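Side-chain contact in putative SAM-dependent O-methyltranferase (Podospora anserina, PDB 4YMH), which probably transfers a methyl group from S-adenosylmethionine to a hydroxyl oxygen of a substrate not yet identified: residues 177-182 against 192-197. Numbering follows the deposited sequence.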
ATOM      1  N   ARG A 177      12.397  10.337  -5.955  1.00 17.82           N
ATOM      2  CA  ARG A 177      13.258   9.398  -6.680  1.00 17.74           C
ATOM      3  C   ARG A 177      14.314   8.728  -5.802  1.00 19.28           C
ATOM      4  O   ARG A 177      15.186   8.009  -6.303  1.00 21.89           O
ATOM      5  CB  ARG A 177      13.931  10.113  -7.857  1.00 24.33           C
ATOM      6  CG  ARG A 177      12.951  10.854  -8.767  1.00 25.31           C
ATOM      7  CD  ARG A 177      12.045   9.888  -9.485  1.00 27.24           C
ATOM      8  NE  ARG A 177      11.493  10.484 -10.702  1.00 33.49           N
ATOM      9  CZ  ARG A 177      10.251  10.938 -10.835  1.00 36.73           C
ATOM     10  NH1 ARG A 177       9.394  10.868  -9.825  1.00 37.46           N
ATOM     11  NH2 ARG A 177       9.861  11.457 -11.996  1.00 34.73           N
ATOM     12  N   GLY A 178      14.227   8.958  -4.496  1.00 15.99           N
ATOM     13  CA  GLY A 178      15.206   8.461  -3.549  1.00 17.17           C
ATOM     14  C   GLY A 178      15.954   9.606  -2.889  1.00 16.71           C
ATOM     15  O   GLY A 178      16.554   9.442  -1.842  1.00 16.04           O
ATOM     16  N   LEU A 179      15.883  10.794  -3.480  1.00 18.16           N
ATOM     17  CA  LEU A 179      16.716  11.892  -2.995  1.00 17.93           C
ATOM     18  C   LEU A 179      16.206  12.518  -1.694  1.00 18.97           C
ATOM     19  O   LEU A 179      16.965  13.225  -1.005  1.00 19.41           O
ATOM     20  CB  LEU A 179      16.857  12.966  -4.085  1.00 17.65           C
ATOM     21  CG  LEU A 179      17.490  12.486  -5.401  1.00 17.25           C
ATOM     22  CD1 LEU A 179      17.769  13.684  -6.333  1.00 16.95           C
ATOM     23  CD2 LEU A 179      18.767  11.698  -5.154  1.00 18.20           C
ATOM     24  N   THR A 180      14.954  12.241  -1.332  1.00 18.56           N
ATOM     25  CA  THR A 180      14.452  12.632  -0.009  1.00 17.62           C
ATOM     26  C   THR A 180      15.283  11.984   1.096  1.00 17.23           C
ATOM     27  O   THR A 180      15.575  12.598   2.133  1.00 18.96           O
ATOM     28  CB  THR A 180      12.960  12.237   0.171  1.00 17.82           C
ATOM     29  OG1 THR A 180      12.157  13.016  -0.721  1.00 17.46           O
ATOM     30  CG2 THR A 180      12.503  12.478   1.602  1.00 15.93           C
ATOM     31  N   ILE A 181      15.686  10.741   0.868  1.00 14.46           N
ATOM     32  CA  ILE A 181      16.458  10.010   1.866  1.00 15.20           C
ATOM     33  C   ILE A 181      17.911  10.525   1.913  1.00 19.65           C
ATOM     34  O   ILE A 181      18.492  10.714   2.980  1.00 17.62           O
ATOM     35  CB  ILE A 181      16.421   8.480   1.597  1.00 19.76           C
ATOM     36  CG1 ILE A 181      14.985   7.958   1.661  1.00 17.95           C
ATOM     37  CG2 ILE A 181      17.282   7.735   2.635  1.00 18.58           C
ATOM     38  CD1 ILE A 181      14.189   8.094   0.343  1.00 17.80           C
ATOM     39  N   GLY A 182      18.493  10.786   0.755  1.00 15.25           N
ATOM     40  CA  GLY A 182      19.835  11.371   0.710  1.00 17.53           C
ATOM     41  C   GLY A 182      20.212  11.663  -0.718  1.00 15.94           C
ATOM     42  O   GLY A 182      19.697  11.023  -1.633  1.00 16.20           O
ATOM     43  N   HIS A 192      20.244  15.864 -15.541  1.00 30.56           N
ATOM     44  CA  HIS A 192      19.548  17.090 -15.931  1.00 32.96           C
ATOM     45  C   HIS A 192      18.376  17.447 -15.015  1.00 29.16           C
ATOM     46  O   HIS A 192      17.996  18.615 -14.916  1.00 27.92           O
ATOM     47  CB  HIS A 192      19.050  16.974 -17.371  1.00 32.37           C
ATOM     48  CG  HIS A 192      20.149  16.970 -18.385  1.00 35.69           C
ATOM     49  ND1 HIS A 192      19.915  16.833 -19.734  1.00 44.29           N
ATOM     50  CD2 HIS A 192      21.487  17.101 -18.243  1.00 38.88           C
ATOM     51  CE1 HIS A 192      21.066  16.883 -20.385  1.00 40.34           C
ATOM     52  NE2 HIS A 192      22.034  17.046 -19.503  1.00 39.90           N
ATOM     53  N   VAL A 193      17.787  16.448 -14.361  1.00 26.08           N
ATOM     54  CA  VAL A 193      16.682  16.708 -13.445  1.00 25.06           C
ATOM     55  C   VAL A 193      17.088  16.518 -11.991  1.00 20.36           C
ATOM     56  O   VAL A 193      16.267  16.628 -11.094  1.00 24.54           O
ATOM     57  CB  VAL A 193      15.481  15.801 -13.741  1.00 27.70           C
ATOM     58  CG1 VAL A 193      15.010  16.014 -15.184  1.00 30.16           C
ATOM     59  CG2 VAL A 193      15.855  14.352 -13.496  1.00 27.79           C
ATOM     60  N   ARG A 194      18.366  16.245 -11.763  1.00 27.94           N
ATOM     61  CA  ARG A 194      18.874  16.009 -10.408  1.00 26.02           C
ATOM     62  C   ARG A 194      18.736  17.241  -9.472  1.00 22.60           C
ATOM     63  O   ARG A 194      18.242  17.103  -8.358  1.00 24.82           O
ATOM     64  CB  ARG A 194      20.331  15.529 -10.496  1.00 29.86           C
ATOM     65  CG  ARG A 194      20.953  15.044  -9.207  1.00 29.36           C
ATOM     66  CD  ARG A 194      22.339  14.396  -9.465  1.00 25.75           C
ATOM     67  NE  ARG A 194      22.255  13.101 -10.158  1.00 26.20           N
ATOM     68  CZ  ARG A 194      21.976  11.948  -9.551  1.00 26.54           C
ATOM     69  NH1 ARG A 194      21.713  11.931  -8.252  1.00 24.11           N
ATOM     70  NH2 ARG A 194      21.929  10.813 -10.240  1.00 25.15           N
ATOM     71  N   PRO A 195      19.155  18.452  -9.909  1.00 21.23           N
ATOM     72  CA  PRO A 195      18.947  19.578  -8.981  1.00 22.15           C
ATOM     73  C   PRO A 195      17.493  19.785  -8.553  1.00 25.44           C
ATOM     74  O   PRO A 195      17.212  20.037  -7.358  1.00 24.19           O
ATOM     75  CB  PRO A 195      19.447  20.780  -9.783  1.00 23.36           C
ATOM     76  CG  PRO A 195      20.483  20.202 -10.664  1.00 30.16           C
ATOM     77  CD  PRO A 195      19.979  18.859 -11.065  1.00 22.88           C
ATOM     78  N   TYR A 196      16.577  19.667  -9.511  1.00 24.48           N
ATOM     79  CA  TYR A 196      15.164  19.808  -9.201  1.00 23.80           C
ATOM     80  C   TYR A 196      14.745  18.787  -8.123  1.00 20.53           C
ATOM     81  O   TYR A 196      14.153  19.135  -7.083  1.00 22.54           O
ATOM     82  CB  TYR A 196      14.306  19.636 -10.474  1.00 26.03           C
ATOM     83  CG  TYR A 196      12.839  19.514 -10.159  1.00 26.69           C
ATOM     84  CD1 TYR A 196      12.064  20.642  -9.917  1.00 30.66           C
ATOM     85  CD2 TYR A 196      12.230  18.267 -10.061  1.00 31.20           C
ATOM     86  CE1 TYR A 196      10.721  20.526  -9.597  1.00 30.66           C
ATOM     87  CE2 TYR A 196      10.902  18.143  -9.739  1.00 28.59           C
ATOM     88  CZ  TYR A 196      10.148  19.277  -9.517  1.00 32.20           C
ATOM     89  OH  TYR A 196       8.812  19.159  -9.196  1.00 30.81           O
ATOM     90  N   TRP A 197      15.060  17.520  -8.358  1.00 19.71           N
ATOM     91  CA  TRP A 197      14.600  16.493  -7.422  1.00 20.91           C
ATOM     92  C   TRP A 197      15.309  16.578  -6.070  1.00 23.49           C
ATOM     93  O   TRP A 197      14.749  16.178  -5.062  1.00 18.48           O
ATOM     94  CB  TRP A 197      14.754  15.090  -8.025  1.00 23.43           C
ATOM     95  CG  TRP A 197      13.670  14.794  -9.027  1.00 23.93           C
ATOM     96  CD1 TRP A 197      13.814  14.624 -10.371  1.00 26.73           C
ATOM     97  CD2 TRP A 197      12.273  14.662  -8.752  1.00 23.50           C
ATOM     98  NE1 TRP A 197      12.588  14.389 -10.952  1.00 27.35           N
ATOM     99  CE2 TRP A 197      11.627  14.401  -9.974  1.00 27.65           C
ATOM    100  CE3 TRP A 197      11.507  14.726  -7.581  1.00 23.59           C
ATOM    101  CZ2 TRP A 197      10.245  14.209 -10.065  1.00 28.14           C
ATOM    102  CZ3 TRP A 197      10.140  14.534  -7.669  1.00 22.96           C
ATOM    103  CH2 TRP A 197       9.520  14.283  -8.909  1.00 25.56           C
TER
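Arg177 lies over one face of the Trp197 indole. Its CB points toward helix 194-212. CG sits beside the backbone N and anti to the carbonyl carbon (chi1 -52°), which places it above the five-membered ring. This is a CH-pi contact: Arg177 CG is 3.9 Å from the centroid of the Trp197 five-membered ring, almost on the ring normal. The chain then bends at chi2 (-66°) and runs toward the six-membered ring. Arg177 NE passes 4.0 Å from Trp197 CZ2. Arg177 CZ comes to 3.4 Å from Trp197 CZ2. Arg177 NH1 is 3.5 Å from Trp197 CH2, and NH2 also meets CZ2. The guanidinium plane is tilted 36° from the indole plane, with CZ2 over one of its faces, off toward the rim. NH1 also forms a salt bridge with Asp226. In this Rossmann-like methyltransferase fold, the contact ties the loop after strand 167-171 to the first turn of helix 194-212. The side chain of Trp197 is about 9 Å from the bound S-adenosylhomocysteine. Tyr196 CE2 covers the opposite indole face. An alanine in place of Trp197 would probably leave the Arg177 chain without its aromatic bed and its guanidinium freer to turn about the Asp226 bridge. Leu179 crosses Trp197 at about a right angle, its CD1 3.7 Å from Trp197 CB. Leu179 CD2 lies 4.3 Å from Arg194 NH1, obliquely to that guanidinium, whose NH2 is hydrogen-bonded to the carbonyl O of Ala186.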